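Long-range contacts in Amy13K (PDB 6B3P), which probably binds starch through two family 26 carbohydrate-binding modules of a surface-anchored gut bacterial alpha-amylase, each module holding a malto-oligosaccharide: residues 102-108 / 187-193; 118-124 / 153-159; 160-165 / 178-184. All blocks are in the same frame, centred on the assembly; numbering follows the deposited sequence.

Contact 1 (102-108 / 187-193)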
loop_
_atom_site.group_PDB
_atom_site.type_symbol
_atom_site.label_atom_id
_atom_site.label_comp_id
_atom_site.label_asym_id
_atom_site.label_seq_id
_atom_site.Cartn_x
_atom_site.Cartn_y
_atom_site.Cartn_z
ATOM N N VAL A 102 0.086 -6.676 4.974
ATOM C CA VAL A 102 1.235 -5.922 5.456
ATOM C C VAL A 102 1.025 -4.437 5.205
ATOM O O VAL A 102 1.096 -3.971 4.066
ATOM C CB VAL A 102 2.534 -6.381 4.769
ATOM C CG1 VAL A 102 3.742 -5.681 5.379
ATOM C CG2 VAL A 102 2.679 -7.885 4.878
ATOM N N THR A 103 0.770 -3.702 6.282
ATOM C CA THR A 103 0.491 -2.277 6.197
ATOM C C THR A 103 1.708 -1.478 6.642
ATOM O O THR A 103 2.162 -1.594 7.780
ATOM C CB THR A 103 -0.729 -1.895 7.054
ATOM O OG1 THR A 103 -1.839 -2.734 6.704
ATOM C CG2 THR A 103 -1.114 -0.441 6.830
ATOM N N THR A 104 2.236 -0.675 5.722
ATOM C CA THR A 104 3.412 0.148 5.977
ATOM C C THR A 104 3.009 1.609 6.113
ATOM O O THR A 104 2.337 2.154 5.239
ATOM C CB THR A 104 4.453 0.009 4.847
ATOM O OG1 THR A 104 4.788 -1.373 4.674
ATOM C CG2 THR A 104 5.719 0.808 5.163
ATOM N N ILE A 105 3.419 2.238 7.210
ATOM C CA ILE A 105 3.085 3.636 7.460
ATOM C C ILE A 105 4.347 4.453 7.717
ATOM O O ILE A 105 5.123 4.149 8.625
ATOM C CB ILE A 105 2.125 3.783 8.656
ATOM C CG1 ILE A 105 0.897 2.888 8.467
ATOM C CG2 ILE A 105 1.688 5.236 8.811
ATOM C CD1 ILE A 105 0.045 2.729 9.712
ATOM N N HIS A 106 4.536 5.488 6.904
ATOM C CA HIS A 106 5.681 6.382 7.021
ATOM C C HIS A 106 5.280 7.667 7.736
ATOM O O HIS A 106 4.269 8.280 7.391
ATOM C CB HIS A 106 6.249 6.718 5.640
ATOM C CG HIS A 106 6.556 5.517 4.801
ATOM N ND1 HIS A 106 7.556 4.622 5.119
ATOM C CD2 HIS A 106 6.003 5.066 3.650
ATOM C CE1 HIS A 106 7.602 3.672 4.204
ATOM N NE2 HIS A 106 6.669 3.918 3.301
ATOM N N TYR A 107 6.069 8.070 8.728
ATOM C CA TYR A 107 5.831 9.327 9.430
ATOM C C TYR A 107 7.013 10.279 9.314
ATOM O O TYR A 107 8.158 9.902 9.561
ATOM C CB TYR A 107 5.530 9.082 10.905
ATOM C CG TYR A 107 5.255 10.362 11.655
ATOM C CD1 TYR A 107 4.141 11.135 11.354
ATOM C CD2 TYR A 107 6.112 10.805 12.654
ATOM C CE1 TYR A 107 3.884 12.312 12.029
ATOM C CE2 TYR A 107 5.863 11.982 13.337
ATOM C CZ TYR A 107 4.748 12.730 13.020
ATOM O OH TYR A 107 4.496 13.900 13.697
ATOM N N LEU A 108 6.714 11.522 8.952
ATOM C CA LEU A 108 7.724 12.564 8.838
ATOM C C LEU A 108 7.884 13.308 10.156
ATOM O O LEU A 108 7.071 14.168 10.495
ATOM C CB LEU A 108 7.348 13.548 7.734
ATOM C CG LEU A 108 8.266 14.757 7.557
ATOM C CD1 LEU A 108 9.671 14.319 7.189
ATOM C CD2 LEU A 108 7.694 15.674 6.498
ATOM N N THR A 187 -0.863 -2.350 1.776
ATOM C CA THR A 187 -1.306 -0.971 1.936
ATOM C C THR A 187 -0.164 -0.100 2.451
ATOM O O THR A 187 0.547 -0.482 3.380
ATOM C CB THR A 187 -2.499 -0.875 2.906
ATOM O OG1 THR A 187 -3.580 -1.676 2.419
ATOM C CG2 THR A 187 -2.974 0.572 3.064
ATOM N N GLU A 188 0.001 1.071 1.843
ATOM C CA GLU A 188 1.067 1.991 2.219
ATOM C C GLU A 188 0.521 3.403 2.423
ATOM O O GLU A 188 -0.265 3.896 1.613
ATOM C CB GLU A 188 2.165 1.996 1.154
ATOM C CG GLU A 188 3.422 2.751 1.564
ATOM C CD GLU A 188 4.536 2.625 0.545
ATOM O OE1 GLU A 188 4.244 2.293 -0.623
ATOM O OE2 GLU A 188 5.707 2.856 0.913
ATOM N N LEU A 189 0.946 4.046 3.509
ATOM C CA LEU A 189 0.488 5.392 3.846
ATOM C C LEU A 189 1.647 6.299 4.256
ATOM O O LEU A 189 2.686 5.825 4.711
ATOM C CB LEU A 189 -0.538 5.336 4.979
ATOM C CG LEU A 189 -1.808 4.528 4.712
ATOM C CD1 LEU A 189 -2.575 4.320 6.007
ATOM C CD2 LEU A 189 -2.679 5.223 3.680
ATOM N N TRP A 190 1.452 7.604 4.082
ATOM C CA TRP A 190 2.414 8.614 4.515
ATOM C C TRP A 190 1.718 9.618 5.428
ATOM O O TRP A 190 0.634 10.106 5.105
ATOM C CB TRP A 190 3.028 9.331 3.312
ATOM C CG TRP A 190 3.888 8.459 2.457
ATOM C CD1 TRP A 190 5.247 8.343 2.513
ATOM C CD2 TRP A 190 3.453 7.582 1.412
ATOM N NE1 TRP A 190 5.684 7.446 1.569
ATOM C CE2 TRP A 190 4.602 6.966 0.878
ATOM C CE3 TRP A 190 2.202 7.259 0.876
ATOM C CZ2 TRP A 190 4.538 6.043 -0.163
ATOM C CZ3 TRP A 190 2.142 6.342 -0.161
ATOM C CH2 TRP A 190 3.302 5.746 -0.668
ATOM N N VAL A 191 2.341 9.928 6.561
ATOM C CA VAL A 191 1.743 10.830 7.542
ATOM C C VAL A 191 2.681 11.983 7.891
ATOM O O VAL A 191 3.884 11.790 8.068
ATOM C CB VAL A 191 1.361 10.080 8.835
ATOM C CG1 VAL A 191 0.606 11.001 9.792
ATOM C CG2 VAL A 191 0.520 8.851 8.508
ATOM N N THR A 192 2.112 13.183 7.976
ATOM C CA THR A 192 2.849 14.371 8.395
ATOM C C THR A 192 2.055 15.167 9.421
ATOM O O THR A 192 0.828 15.084 9.472
ATOM C CB THR A 192 3.168 15.293 7.204
ATOM O OG1 THR A 192 1.947 15.741 6.603
ATOM C CG2 THR A 192 4.007 14.565 6.166
ATOM N N GLY A 193 2.764 15.942 10.236
ATOM C CA GLY A 193 2.131 16.865 11.158
ATOM C C GLY A 193 2.004 16.322 12.565
ATOM O O GLY A 193 2.521 15.252 12.882
HETATM O O HOH W 1 -1.750 -4.053 3.962
HETATM O O HOH W 2 5.538 16.234 9.824
#
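H106 and E188 reach each other by different turns: CG of H106 stands anti to its own carbonyl carbon (chi1 -53°), whereas E188 sets CG anti to its backbone N (chi1 -171°) and runs on extended. Their strands, 102-108 and 188-192, lie parallel at the centre of one sheet of the second starch-binding module, a beta-sandwich; T104 to Y107 pair in turn with E188 to V191. Five backbone bonds join the two segments, from T104 N to T187 O at one end to L108 N to V191 O at the other. H106 NE2 donates to E188 OE2 at 2.8 Å; the oxygen lies in the imidazole plane and uses its anti lone pair, though ring and carboxylate are turned 55° apart. ND1 is hydrogen-bonded to D152, so the ring is fixed by both nitrogens, and two carboxylates so near would probably favour its protonated form. H106 CD2 sits over one face of the W190 indole, 3.2 Å from W190 NE1, and W208 meets W190 edge-to-face. On the other side of the sheet, turned to the sandwich interior, I105 CG2 touches V191 CG2 at 3.8 Å, and L189 packs on V180. Water 1 bridges T103 OG1 and T187 N. At the far end V191 CB lies in the plane of the Y107 ring at its edge, and Y107 OH donates to G193 O at 2.5 Å.

Contact 2 (118-124 / 153-159); sequences NYMWGAD and VVYTQDV. With GLC (alpha-D-glucopyranose), chain D; GLC (alpha-D-glucopyranose), chain B; FMT (formic acid), chain T.
Q157 OE1 receives the backbone N-H of D124 at 2.8 Å in a nearly straight bond (170° at the hydrogen), the donor standing somewhat tilted from the amide plane. The Q157 amide is held at both ends, since its NE2 is bonded to Q161 O, and this fixes its rotation. A123 CB also rests near OE1. Beyond, V159 CG2 crosses the D124 side chain, 3.5 Å from D124 CB, while D124 OD2 turns to S126 OG.

Further into the sandwich Y155 is the main link. M120, bent at chi2 and chi3, runs antiparallel to the tyrosine side chain: M120 CG makes a CH-pi contact over the ring face, 4.0 Å from the Y155 centroid, and M120 SD hovers above the same ring at 5.0 Å, a Met-aromatic contact. N118 has CG anti to its backbone N (chi1 -176°), which carries the amide inward to the edge of the Y155 ring; Y155 OH donates to N118 OD1, but the modelled 2.4 Å is doubtfully short. N118 ND2 passes across V153 CG1, 4.0 Å away.

Residues of strand 118-121 that alternate with these serve the sugar. Y119 points away from strand 153-157, and Y119 OH is hydrogen-bonded to O6 of the chain D glucose at 2.7 Å, while the same glucose lies over one face of the W121 indole, its O5 offset toward the rim, with Q174 and N177 also bonding the glycan. One strand thus gives one face to the sandwich interior and the other to an aromatic platform, the arrangement of a starch-binding site.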
loop_
_atom_site.group_PDB
_atom_site.type_symbol
_atom_site.label_atom_id
_atom_site.label_comp_id
_atom_site.label_asym_id
_atom_site.label_seq_id
_atom_site.Cartn_x
_atom_site.Cartn_y
_atom_site.Cartn_z
ATOM N N ASN A 118 5.398 4.535 17.823
ATOM C CA ASN A 118 4.074 4.341 17.244
ATOM C C ASN A 118 3.190 3.548 18.189
ATOM O O ASN A 118 3.536 2.436 18.592
ATOM C CB ASN A 118 4.157 3.629 15.896
ATOM C CG ASN A 118 2.801 3.496 15.228
ATOM O OD1 ASN A 118 2.105 2.495 15.399
ATOM N ND2 ASN A 118 2.411 4.517 14.475
ATOM N N TYR A 119 2.052 4.134 18.543
ATOM C CA TYR A 119 1.071 3.485 19.399
ATOM C C TYR A 119 -0.093 3.012 18.538
ATOM O O TYR A 119 -0.603 3.776 17.725
ATOM C CB TYR A 119 0.597 4.449 20.488
ATOM C CG TYR A 119 -0.528 3.911 21.332
ATOM C CD1 TYR A 119 -0.280 3.023 22.368
ATOM C CD2 TYR A 119 -1.838 4.291 21.095
ATOM C CE1 TYR A 119 -1.305 2.528 23.140
ATOM C CE2 TYR A 119 -2.873 3.801 21.863
ATOM C CZ TYR A 119 -2.601 2.916 22.884
ATOM O OH TYR A 119 -3.624 2.420 23.663
ATOM N N MET A 120 -0.499 1.755 18.715
ATOM C CA MET A 120 -1.477 1.122 17.829
ATOM C C MET A 120 -2.574 0.386 18.596
ATOM O O MET A 120 -2.310 -0.253 19.617
ATOM C CB MET A 120 -0.764 0.145 16.887
ATOM C CG MET A 120 -1.644 -0.433 15.785
ATOM S SD MET A 120 -2.652 -1.835 16.313
ATOM C CE MET A 120 -1.402 -3.093 16.578
ATOM N N TRP A 121 -3.801 0.475 18.090
ATOM C CA TRP A 121 -4.921 -0.272 18.650
ATOM C C TRP A 121 -5.964 -0.591 17.582
ATOM O O TRP A 121 -6.046 0.083 16.555
ATOM C CB TRP A 121 -5.572 0.507 19.800
ATOM C CG TRP A 121 -6.389 1.704 19.382
ATOM C CD1 TRP A 121 -7.753 1.782 19.313
ATOM C CD2 TRP A 121 -5.896 2.994 18.993
ATOM N NE1 TRP A 121 -8.136 3.034 18.901
ATOM C CE2 TRP A 121 -7.016 3.798 18.699
ATOM C CE3 TRP A 121 -4.619 3.545 18.863
ATOM C CZ2 TRP A 121 -6.896 5.123 18.282
ATOM C CZ3 TRP A 121 -4.503 4.860 18.448
ATOM C CH2 TRP A 121 -5.635 5.634 18.164
ATOM N N GLY A 122 -6.746 -1.638 17.832
ATOM C CA GLY A 122 -7.861 -1.995 16.972
ATOM C C GLY A 122 -7.567 -3.095 15.967
ATOM O O GLY A 122 -8.455 -3.502 15.218
ATOM N N ALA A 123 -6.330 -3.582 15.948
ATOM C CA ALA A 123 -5.930 -4.602 14.981
ATOM C C ALA A 123 -6.340 -6.001 15.434
ATOM O O ALA A 123 -6.731 -6.206 16.583
ATOM C CB ALA A 123 -4.426 -4.545 14.745
ATOM N N ASP A 124 -6.257 -6.961 14.517
ATOM C CA ASP A 124 -6.556 -8.356 14.830
ATOM C C ASP A 124 -5.511 -8.917 15.792
ATOM O O ASP A 124 -4.384 -8.424 15.851
ATOM C CB ASP A 124 -6.611 -9.191 13.544
ATOM C CG ASP A 124 -6.857 -10.664 13.812
ATOM O OD1 ASP A 124 -7.994 -11.019 14.188
ATOM O OD2 ASP A 124 -5.917 -11.466 13.634
ATOM N N VAL A 153 6.872 2.286 10.240
ATOM C CA VAL A 153 6.314 1.212 11.047
ATOM C C VAL A 153 5.535 0.281 10.124
ATOM O O VAL A 153 4.885 0.729 9.177
ATOM C CB VAL A 153 5.402 1.740 12.179
ATOM C CG1 VAL A 153 4.163 2.416 11.611
ATOM C CG2 VAL A 153 5.019 0.609 13.128
ATOM N N VAL A 154 5.617 -1.014 10.404
ATOM C CA VAL A 154 4.947 -2.029 9.602
ATOM C C VAL A 154 4.110 -2.929 10.498
ATOM O O VAL A 154 4.633 -3.548 11.427
ATOM C CB VAL A 154 5.956 -2.895 8.815
ATOM C CG1 VAL A 154 5.229 -3.942 7.969
ATOM C CG2 VAL A 154 6.844 -2.021 7.940
ATOM N N TYR A 155 2.813 -2.990 10.213
ATOM C CA TYR A 155 1.907 -3.883 10.926
ATOM C C TYR A 155 1.392 -4.982 10.004
ATOM O O TYR A 155 0.823 -4.708 8.947
ATOM C CB TYR A 155 0.746 -3.095 11.530
ATOM C CG TYR A 155 1.186 -2.224 12.679
ATOM C CD1 TYR A 155 1.571 -2.788 13.886
ATOM C CD2 TYR A 155 1.233 -0.843 12.555
ATOM C CE1 TYR A 155 1.986 -2.003 14.939
ATOM C CE2 TYR A 155 1.645 -0.048 13.602
ATOM C CZ TYR A 155 2.022 -0.632 14.792
ATOM O OH TYR A 155 2.433 0.163 15.837
ATOM N N THR A 156 1.609 -6.225 10.423
ATOM C CA THR A 156 1.226 -7.399 9.650
ATOM C C THR A 156 0.091 -8.140 10.336
ATOM O O THR A 156 0.177 -8.422 11.527
ATOM C CB THR A 156 2.415 -8.360 9.474
ATOM O OG1 THR A 156 3.509 -7.666 8.864
ATOM C CG2 THR A 156 2.027 -9.556 8.613
ATOM N N GLN A 157 -0.956 -8.468 9.581
ATOM C CA GLN A 157 -2.089 -9.225 10.111
ATOM C C GLN A 157 -2.435 -10.407 9.216
ATOM O O GLN A 157 -2.123 -10.405 8.025
ATOM C CB GLN A 157 -3.321 -8.331 10.255
ATOM C CG GLN A 157 -3.091 -7.050 11.032
ATOM C CD GLN A 157 -4.338 -6.194 11.107
ATOM O OE1 GLN A 157 -5.225 -6.444 11.922
ATOM N NE2 GLN A 157 -4.416 -5.183 10.248
ATOM N N ASP A 158 -3.087 -11.412 9.795
ATOM C CA ASP A 158 -3.560 -12.560 9.031
ATOM C C ASP A 158 -4.870 -12.248 8.314
ATOM O O ASP A 158 -5.233 -12.925 7.350
ATOM C CB ASP A 158 -3.749 -13.775 9.942
ATOM C CG ASP A 158 -2.439 -14.279 10.521
ATOM O OD1 ASP A 158 -1.375 -13.746 10.144
ATOM O OD2 ASP A 158 -2.469 -15.213 11.348
ATOM N N VAL A 159 -5.572 -11.224 8.793
ATOM C CA VAL A 159 -6.853 -10.831 8.221
ATOM C C VAL A 159 -6.864 -9.347 7.875
ATOM O O VAL A 159 -6.038 -8.572 8.360
ATOM C CB VAL A 159 -8.024 -11.141 9.181
ATOM C CG1 VAL A 159 -8.077 -12.636 9.486
ATOM C CG2 VAL A 159 -7.907 -10.326 10.473
HETATM C C1 GLC D . -5.379 6.957 22.137
HETATM C C2 GLC D . -6.405 7.760 21.388
HETATM C C3 GLC D . -7.788 7.482 21.922
HETATM C C4 GLC D . -8.056 6.004 21.943
HETATM C C5 GLC D . -6.975 5.302 22.721
HETATM C C6 GLC D . -7.194 3.806 22.760
HETATM O O2 GLC D . -6.084 9.124 21.463
HETATM O O3 GLC D . -8.740 8.098 21.112
HETATM O O4 GLC D . -9.360 5.758 22.455
HETATM O O5 GLC D . -5.736 5.595 22.128
HETATM O O6 GLC D . -6.251 3.123 23.546
HETATM C C1 GLC B . -2.048 8.615 25.802
HETATM C C2 GLC B . -2.294 9.396 24.521
HETATM C C3 GLC B . -3.667 9.167 23.976
HETATM C C4 GLC B . -3.917 7.696 23.858
HETATM C C5 GLC B . -3.682 7.007 25.184
HETATM C C6 GLC B . -3.873 5.517 25.088
HETATM O O1 GLC B . -2.736 9.167 26.928
HETATM O O2 GLC B . -2.148 10.761 24.734
HETATM O O3 GLC B . -3.804 9.747 22.700
HETATM O O4 GLC B . -5.247 7.513 23.432
HETATM O O5 GLC B . -2.378 7.259 25.588
HETATM O O6 GLC B . -3.832 4.900 26.337
HETATM C C FMT T . 7.989 -2.610 12.684
HETATM O O1 FMT T . 8.302 -1.917 11.718
HETATM O O2 FMT T . 6.882 -2.523 13.212
#

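Contact 3 (160-165 / 178-184)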
loop_
_atom_site.group_PDB
_atom_site.type_symbol
_atom_site.label_atom_id
_atom_site.label_comp_id
_atom_site.label_asym_id
_atom_site.label_seq_id
_atom_site.Cartn_x
_atom_site.Cartn_y
_atom_site.Cartn_z
ATOM N N LYS A 160 -7.815 -8.965 7.033
ATOM C CA LYS A 160 -7.913 -7.608 6.519
ATOM C C LYS A 160 -8.701 -6.718 7.474
ATOM O O LYS A 160 -9.882 -6.447 7.251
ATOM C CB LYS A 160 -8.573 -7.632 5.144
ATOM C CG LYS A 160 -8.563 -6.323 4.400
ATOM C CD LYS A 160 -9.177 -6.529 3.032
ATOM C CE LYS A 160 -9.462 -5.223 2.335
ATOM N NZ LYS A 160 -10.533 -4.444 3.019
ATOM N N GLN A 161 -8.039 -6.263 8.535
ATOM C CA GLN A 161 -8.706 -5.493 9.578
ATOM C C GLN A 161 -8.160 -4.078 9.681
ATOM O O GLN A 161 -6.953 -3.874 9.814
ATOM C CB GLN A 161 -8.564 -6.199 10.927
ATOM C CG GLN A 161 -9.441 -5.603 12.020
ATOM C CD GLN A 161 -9.702 -6.569 13.159
ATOM O OE1 GLN A 161 -10.062 -7.725 12.938
ATOM N NE2 GLN A 161 -9.527 -6.095 14.388
ATOM N N ASN A 162 -9.061 -3.103 9.618
ATOM C CA ASN A 162 -8.694 -1.714 9.844
ATOM C C ASN A 162 -8.239 -1.529 11.283
ATOM O O ASN A 162 -8.621 -2.292 12.171
ATOM C CB ASN A 162 -9.868 -0.780 9.536
ATOM C CG ASN A 162 -10.299 -0.838 8.081
ATOM O OD1 ASN A 162 -9.551 -1.294 7.216
ATOM N ND2 ASN A 162 -11.509 -0.366 7.803
ATOM N N PHE A 163 -7.415 -0.515 11.509
ATOM C CA PHE A 163 -6.947 -0.200 12.849
ATOM C C PHE A 163 -6.577 1.272 12.922
ATOM O O PHE A 163 -6.723 2.005 11.944
ATOM C CB PHE A 163 -5.753 -1.079 13.230
ATOM C CG PHE A 163 -4.581 -0.950 12.304
ATOM C CD1 PHE A 163 -4.529 -1.676 11.126
ATOM C CD2 PHE A 163 -3.521 -0.113 12.616
ATOM C CE1 PHE A 163 -3.449 -1.565 10.274
ATOM C CE2 PHE A 163 -2.437 0.003 11.767
ATOM C CZ PHE A 163 -2.401 -0.724 10.594
ATOM N N SER A 164 -6.108 1.699 14.088
ATOM C CA SER A 164 -5.715 3.084 14.293
ATOM C C SER A 164 -4.342 3.145 14.933
ATOM O O SER A 164 -3.924 2.199 15.600
ATOM C CB SER A 164 -6.735 3.810 15.169
ATOM O OG SER A 164 -8.048 3.662 14.658
ATOM N N CYS A 165 -3.636 4.251 14.729
ATOM C CA CYS A 165 -2.341 4.433 15.367
ATOM C C CYS A 165 -1.997 5.906 15.562
ATOM O O CYS A 165 -2.645 6.792 15.004
ATOM C CB CYS A 165 -1.240 3.745 14.557
ATOM S SG CYS A 165 -0.896 4.514 12.962
ATOM N N ILE A 178 -4.807 8.378 13.722
ATOM C CA ILE A 178 -4.726 7.985 12.321
ATOM C C ILE A 178 -5.567 6.734 12.106
ATOM O O ILE A 178 -5.227 5.667 12.605
ATOM C CB ILE A 178 -3.273 7.714 11.887
ATOM C CG1 ILE A 178 -2.397 8.944 12.144
ATOM C CG2 ILE A 178 -3.219 7.329 10.409
ATOM C CD1 ILE A 178 -0.933 8.617 12.289
ATOM N N ASP A 179 -6.663 6.873 11.368
ATOM C CA ASP A 179 -7.541 5.744 11.084
ATOM C C ASP A 179 -7.102 5.055 9.797
ATOM O O ASP A 179 -7.298 5.580 8.701
ATOM C CB ASP A 179 -8.997 6.198 10.980
ATOM C CG ASP A 179 -9.515 6.798 12.274
ATOM O OD1 ASP A 179 -8.963 6.479 13.350
ATOM O OD2 ASP A 179 -10.481 7.585 12.215
ATOM N N VAL A 180 -6.508 3.877 9.946
ATOM C CA VAL A 180 -5.938 3.148 8.819
ATOM C C VAL A 180 -6.967 2.222 8.180
ATOM O O VAL A 180 -7.428 1.266 8.804
ATOM C CB VAL A 180 -4.706 2.320 9.256
ATOM C CG1 VAL A 180 -4.122 1.533 8.082
ATOM C CG2 VAL A 180 -3.650 3.230 9.870
ATOM N N SER A 181 -7.325 2.523 6.935
ATOM C CA SER A 181 -8.130 1.616 6.126
ATOM C C SER A 181 -7.216 0.693 5.332
ATOM O O SER A 181 -6.486 1.141 4.448
ATOM C CB SER A 181 -9.049 2.391 5.179
ATOM O OG SER A 181 -10.008 3.146 5.899
ATOM N N VAL A 182 -7.252 -0.595 5.656
ATOM C CA VAL A 182 -6.475 -1.592 4.926
ATOM C C VAL A 182 -7.228 -1.968 3.654
ATOM O O VAL A 182 -8.279 -2.605 3.710
ATOM C CB VAL A 182 -6.203 -2.848 5.786
ATOM C CG1 VAL A 182 -5.355 -3.854 5.017
ATOM C CG2 VAL A 182 -5.513 -2.456 7.092
ATOM N N THR A 183 -6.680 -1.562 2.511
ATOM C CA THR A 183 -7.343 -1.721 1.220
ATOM C C THR A 183 -6.706 -2.818 0.371
ATOM O O THR A 183 -7.175 -3.110 -0.729
ATOM C CB THR A 183 -7.319 -0.401 0.427
ATOM O OG1 THR A 183 -5.968 0.069 0.320
ATOM C CG2 THR A 183 -8.170 0.654 1.125
ATOM N N SER A 184 -5.638 -3.425 0.880
ATOM C CA SER A 184 -4.947 -4.487 0.159
ATOM C C SER A 184 -3.921 -5.161 1.061
ATOM O O SER A 184 -3.712 -4.737 2.197
ATOM C CB SER A 184 -4.256 -3.931 -1.085
ATOM O OG SER A 184 -3.039 -3.292 -0.746
#
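F163 and V180 form the close-packed part of this beta hairpin, an antiparallel pair at the margin of the sheet that carries the module's sugar site. CG of F163 sits between the backbone N and the carbonyl carbon (chi1 59°), and this turn presents one ring face to V180, whose CB stands over its centre, 4.0 Å from the F163 centroid. V182 CG2 touches F163 CE1 obliquely at 3.9 Å, and C165 SG rests on I178 CB. Replacing F163 by an alanine is likely to open a gap over V180 and leave V182 without its aromatic neighbour. Two pairs of backbone bonds, F163 with V180 and C165 with I178, hold the strands; the shortest is V180 N to F163 O at 2.7 Å.

Toward solvent the contact is looser and polar. S164 OG comes within 3.2 Å of D179 OD1. Past the strand ends, N162 OD1 takes V182 N at 2.9 Å from above the amide plane, and the extended K160 bends at its last torsion to give NZ to V182 O at 3.0 Å. K160 NZ also forms a salt bridge with E82, so one ammonium links a loop carbonyl of this module to a carboxylate of the first.

Following the chain, strand 101-108 enters the second module, and the chain comes back to pair 187-193 with it only after 78 residues, so contact 1 closes the widest loop. Inside it, 118-124 meets 153-159 in contact 2, and directly afterwards 160-165 turns back on 178-184 in contact 3; these two lie in series, both nested within contact 1. Contact 1 lies in one sheet, contact 3 in the facing sheet, and contact 2 spans from one to the other. Strand 150-157 flanks 101-108, where T103 and I105 bond its backbone, while W121 bonds S164, and V180 packs between the sheets on I105.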